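Local coordinates for protein processed glycerol phosphate lipoteichoic acid synthase 2 (Bacillus subtilis, PDB 2W8D) that belongs to the sulfatase family of the alkaline phosphatase clan and binds a magnesium ion, at residues Y167-K170 / D171-F175; G214-D218 / S219-N223. All coordinates share one frame; numbering follows the deposited sequence.

Contact 1: residues Y167-K170 / D171-F175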
loop_
_atom_site.group_PDB
_atom_site.type_symbol
_atom_site.label_atom_id
_atom_site.label_comp_id
_atom_site.label_asym_id
_atom_site.label_seq_id
_atom_site.Cartn_x
_atom_site.Cartn_y
_atom_site.Cartn_z
ATOM N N TYR A 167 -1.091 17.190 -10.590
ATOM C CA TYR A 167 -1.240 15.936 -11.333
ATOM C C TYR A 167 -2.668 15.635 -11.777
ATOM O O TYR A 167 -2.883 14.669 -12.521
ATOM C CB TYR A 167 -0.638 14.739 -10.579
ATOM C CG TYR A 167 0.851 14.842 -10.397
ATOM C CD1 TYR A 167 1.384 15.657 -9.392
ATOM C CD2 TYR A 167 1.731 14.149 -11.231
ATOM C CE1 TYR A 167 2.747 15.779 -9.211
ATOM C CE2 TYR A 167 3.119 14.255 -11.052
ATOM C CZ TYR A 167 3.615 15.076 -10.031
ATOM O OH TYR A 167 4.961 15.227 -9.818
ATOM N N GLY A 168 -3.629 16.455 -11.339
ATOM C CA GLY A 168 -5.023 16.303 -11.754
ATOM C C GLY A 168 -6.007 16.664 -10.666
ATOM O O GLY A 168 -5.896 17.724 -10.037
HETATM N N MSE A 169 -6.992 15.796 -10.449
HETATM C CA MSE A 169 -8.088 16.118 -9.519
HETATM C C MSE A 169 -7.574 16.242 -8.082
HETATM O O MSE A 169 -6.754 15.448 -7.637
HETATM C CB MSE A 169 -9.169 15.041 -9.531
HETATM C CG MSE A 169 -9.953 14.931 -10.792
HETATM SE SE MSE A 169 -11.100 16.468 -11.205
HETATM C CE MSE A 169 -12.414 16.292 -9.745
ATOM N N LYS A 170 -8.096 17.227 -7.368
ATOM C CA LYS A 170 -7.979 17.284 -5.918
ATOM C C LYS A 170 -8.825 16.178 -5.266
ATOM O O LYS A 170 -9.903 15.856 -5.759
ATOM C CB LYS A 170 -8.449 18.649 -5.436
ATOM C CG LYS A 170 -7.525 19.787 -5.821
ATOM C CD LYS A 170 -8.145 21.115 -5.452
ATOM C CE LYS A 170 -7.229 22.282 -5.754
ATOM N NZ LYS A 170 -8.054 23.535 -5.753
ATOM N N ASP A 171 -8.350 15.618 -4.159
ATOM C CA ASP A 171 -9.032 14.541 -3.450
ATOM C C ASP A 171 -10.515 14.800 -3.049
ATOM O O ASP A 171 -11.339 13.938 -3.268
ATOM C CB ASP A 171 -8.206 14.109 -2.237
ATOM C CG ASP A 171 -6.824 13.579 -2.616
ATOM O OD1 ASP A 171 -6.557 13.331 -3.826
ATOM O OD2 ASP A 171 -5.983 13.415 -1.696
ATOM N N LYS A 172 -10.849 15.955 -2.471
ATOM C CA LYS A 172 -12.250 16.245 -2.085
ATOM C C LYS A 172 -13.280 16.087 -3.209
ATOM O O LYS A 172 -14.189 15.291 -3.048
ATOM C CB LYS A 172 -12.427 17.582 -1.348
ATOM C CG LYS A 172 -11.963 17.542 0.124
ATOM C CD LYS A 172 -12.249 18.849 0.830
ATOM C CE LYS A 172 -11.520 18.942 2.152
ATOM N NZ LYS A 172 -11.525 20.364 2.675
ATOM N N PRO A 173 -13.118 16.791 -4.355
ATOM C CA PRO A 173 -14.050 16.528 -5.478
ATOM C C PRO A 173 -13.845 15.167 -6.160
ATOM O O PRO A 173 -14.788 14.606 -6.706
ATOM C CB PRO A 173 -13.777 17.670 -6.462
ATOM C CG PRO A 173 -12.422 18.176 -6.089
ATOM C CD PRO A 173 -12.255 17.952 -4.622
ATOM N N PHE A 174 -12.624 14.636 -6.129
ATOM C CA PHE A 174 -12.387 13.312 -6.689
ATOM C C PHE A 174 -13.243 12.290 -5.935
ATOM O O PHE A 174 -13.936 11.502 -6.552
ATOM C CB PHE A 174 -10.894 12.959 -6.671
ATOM C CG PHE A 174 -10.616 11.498 -6.697
ATOM C CD1 PHE A 174 -10.766 10.770 -7.858
ATOM C CD2 PHE A 174 -10.208 10.844 -5.542
ATOM C CE1 PHE A 174 -10.503 9.407 -7.878
ATOM C CE2 PHE A 174 -9.951 9.480 -5.554
ATOM C CZ PHE A 174 -10.098 8.765 -6.726
ATOM N N PHE A 175 -13.233 12.333 -4.607
ATOM C CA PHE A 175 -14.093 11.436 -3.826
ATOM C C PHE A 175 -15.608 11.649 -3.976
ATOM O O PHE A 175 -16.355 10.671 -3.984
ATOM C CB PHE A 175 -13.704 11.421 -2.357
ATOM C CG PHE A 175 -12.487 10.609 -2.059
ATOM C CD1 PHE A 175 -12.438 9.261 -2.384
ATOM C CD2 PHE A 175 -11.376 11.195 -1.416
ATOM C CE1 PHE A 175 -11.309 8.509 -2.082
ATOM C CE2 PHE A 175 -10.278 10.462 -1.108
ATOM C CZ PHE A 175 -10.212 9.118 -1.454
HETATM O O HOH W 1 -7.556 13.228 -6.136
#
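Met-169, present as selenomethionine, folds over the first turn of helix 171-183, in the alpha/beta fold of the sulfatase family. Its CB lies 3.9 Å from Phe-174 CB. CG follows with the carbonyl carbon opposite it (chi1 -68°), and two further bends at chi2 and chi3 carry the chain round SE, so that Met-169 CE comes back to the helix, 3.8 Å from Pro-173 CB and 4.0 Å from Phe-174 N. The proline ring crosses this hooked chain obliquely. At another corner of the ring, Pro-173 CD lies 3.3 Å from Lys-170 O. That carbonyl, at the N-cap, receives the opening helical bond from Phe-174 N; having no amide hydrogen, Pro-173 suits this first turn. The Lys-170 chain runs out extended from CG, away from the turn, to a salt bridge with Asp-208. Tyr-157 and Met-159 pack on Met-169 from outside the turn. Asp-171 OD1 accepts a hydrogen bond from Leu-196 N. A water molecule bridges the residue before the cap to the first helical residue, donating to Met-169 O at 2.8 Å and to Asp-171 OD1 at 2.5 Å.

Contact 2: residues G214-D218 / S219-N223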
loop_
_atom_site.group_PDB
_atom_site.type_symbol
_atom_site.label_atom_id
_atom_site.label_comp_id
_atom_site.label_asym_id
_atom_site.label_seq_id
_atom_site.Cartn_x
_atom_site.Cartn_y
_atom_site.Cartn_z
ATOM N N GLY A 214 3.635 24.143 9.540
ATOM C CA GLY A 214 4.586 24.019 10.638
ATOM C C GLY A 214 5.658 25.084 10.478
ATOM O O GLY A 214 5.700 25.768 9.459
ATOM N N ASP A 215 6.529 25.217 11.470
ATOM C CA ASP A 215 7.590 26.211 11.427
ATOM C C ASP A 215 8.921 25.500 11.664
ATOM O O ASP A 215 9.469 25.563 12.775
ATOM C CB ASP A 215 7.320 27.286 12.497
ATOM C CG ASP A 215 8.019 28.630 12.208
ATOM O OD1 ASP A 215 8.380 28.899 11.043
ATOM O OD2 ASP A 215 8.191 29.441 13.163
ATOM N N PHE A 216 9.428 24.809 10.627
ATOM C CA PHE A 216 10.663 24.019 10.737
ATOM C C PHE A 216 11.840 24.455 9.836
ATOM O O PHE A 216 12.847 23.756 9.742
ATOM C CB PHE A 216 10.349 22.526 10.552
ATOM C CG PHE A 216 9.224 22.054 11.408
ATOM C CD1 PHE A 216 9.414 21.848 12.776
ATOM C CD2 PHE A 216 7.957 21.862 10.867
ATOM C CE1 PHE A 216 8.358 21.439 13.591
ATOM C CE2 PHE A 216 6.901 21.444 11.666
ATOM C CZ PHE A 216 7.101 21.239 13.033
ATOM N N GLY A 217 11.712 25.601 9.176
ATOM C CA GLY A 217 12.793 26.153 8.358
ATOM C C GLY A 217 12.926 25.550 6.975
ATOM O O GLY A 217 14.010 25.578 6.380
ATOM N N ASP A 218 11.825 25.012 6.447
ATOM C CA ASP A 218 11.859 24.314 5.180
ATOM C C ASP A 218 10.420 24.160 4.710
ATOM O O ASP A 218 9.601 23.516 5.366
ATOM C CB ASP A 218 12.551 22.964 5.366
ATOM C CG ASP A 218 12.519 22.085 4.123
ATOM O OD1 ASP A 218 11.537 22.121 3.339
ATOM O OD2 ASP A 218 13.491 21.307 3.966
ATOM N N SER A 219 10.130 24.771 3.568
ATOM C CA SER A 219 8.781 24.968 3.121
ATOM C C SER A 219 8.185 23.701 2.558
ATOM O O SER A 219 6.969 23.534 2.578
ATOM C CB SER A 219 8.730 26.105 2.102
ATOM O OG SER A 219 9.244 25.707 0.849
ATOM N N VAL A 220 9.015 22.790 2.055
ATOM C CA VAL A 220 8.502 21.473 1.683
ATOM C C VAL A 220 7.885 20.741 2.899
ATOM O O VAL A 220 6.748 20.241 2.840
ATOM C CB VAL A 220 9.592 20.620 0.977
ATOM C CG1 VAL A 220 9.168 19.157 0.838
ATOM C CG2 VAL A 220 9.874 21.198 -0.413
ATOM N N VAL A 221 8.644 20.704 3.986
ATOM C CA VAL A 221 8.235 20.085 5.244
ATOM C C VAL A 221 7.117 20.886 5.921
ATOM O O VAL A 221 6.192 20.298 6.433
ATOM C CB VAL A 221 9.423 19.973 6.232
ATOM C CG1 VAL A 221 8.930 19.656 7.671
ATOM C CG2 VAL A 221 10.472 18.963 5.722
ATOM N N ASP A 222 7.233 22.205 5.941
ATOM C CA ASP A 222 6.170 23.082 6.451
ATOM C C ASP A 222 4.813 22.825 5.808
ATOM O O ASP A 222 3.812 22.820 6.513
ATOM C CB ASP A 222 6.515 24.575 6.296
ATOM C CG ASP A 222 7.648 25.019 7.221
ATOM O OD1 ASP A 222 8.092 24.227 8.083
ATOM O OD2 ASP A 222 8.106 26.179 7.086
ATOM N N ASN A 223 4.791 22.586 4.491
ATOM C CA ASN A 223 3.535 22.475 3.729
ATOM C C ASN A 223 2.998 21.053 3.713
ATOM O O ASN A 223 1.821 20.809 3.403
ATOM C CB ASN A 223 3.727 22.970 2.296
ATOM C CG ASN A 223 3.930 24.471 2.225
ATOM O OD1 ASN A 223 3.647 25.206 3.171
ATOM N ND2 ASN A 223 4.439 24.931 1.105
#
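Asp-222 and Phe-216 meet where the loop 214-218 curls back over the first turn of helix 219-244, the ring and carboxylate planes turned 53° apart. With CG beside its own backbone N, Asp-222 reaches to the loop, and its OD1 accepts from Phe-216 N, 2.9 Å away, on the syn side and 20° out of the carboxylate plane. Asp-222 OD1 also lies 3.7 Å from Phe-216 CD2, so backbone and ring of one residue converge on it. The Val-221 and Phe-216 side chains cross at about a right angle, with Val-221 CG1 4.0 Å from Phe-216 CD2. Asp-218 is the N-cap: CG anti to the backbone N (chi1 174°) brings OD1 over the start of the helix, where Val-221 N donates to Asp-218 OD1 at 3.3 Å from well above the carboxylate plane. Asp-218 O receives Asp-222 N at 2.8 Å, the first regular helical bond. One aspartate thus reaches from the loop onto a helix amide, the other from the helix onto a loop amide. Asp-218 OD2 is hydrogen-bonded to His-266 ND1, Phe-216 meets Phe-225 further along the same helix, and helix 267-273 packs against Phe-216, Asp-218 and Val-221.

Overall arrangement
Contact 1 precedes contact 2 along the chain, with strand 189-194 of the large mixed sheet between them. Each is the N-terminal start of a helix: 171-183 leads into that strand, and 219-244 follows it. Their centres are 24 Å apart and their nearest atoms about 12 Å, without touching. Helix 219-244 joins them nonetheless, since it begins in contact 2 and further along its length meets contact 1 through Tyr-230, Leu-231, Ser-234 and Gln-237. Both belong to the sulfatase-family part of the chain. The magnesium ion is about 11 Å from the side chain of Asp-171 and about 14 Å from that of Val-220; neither contact contributes a ligand to it.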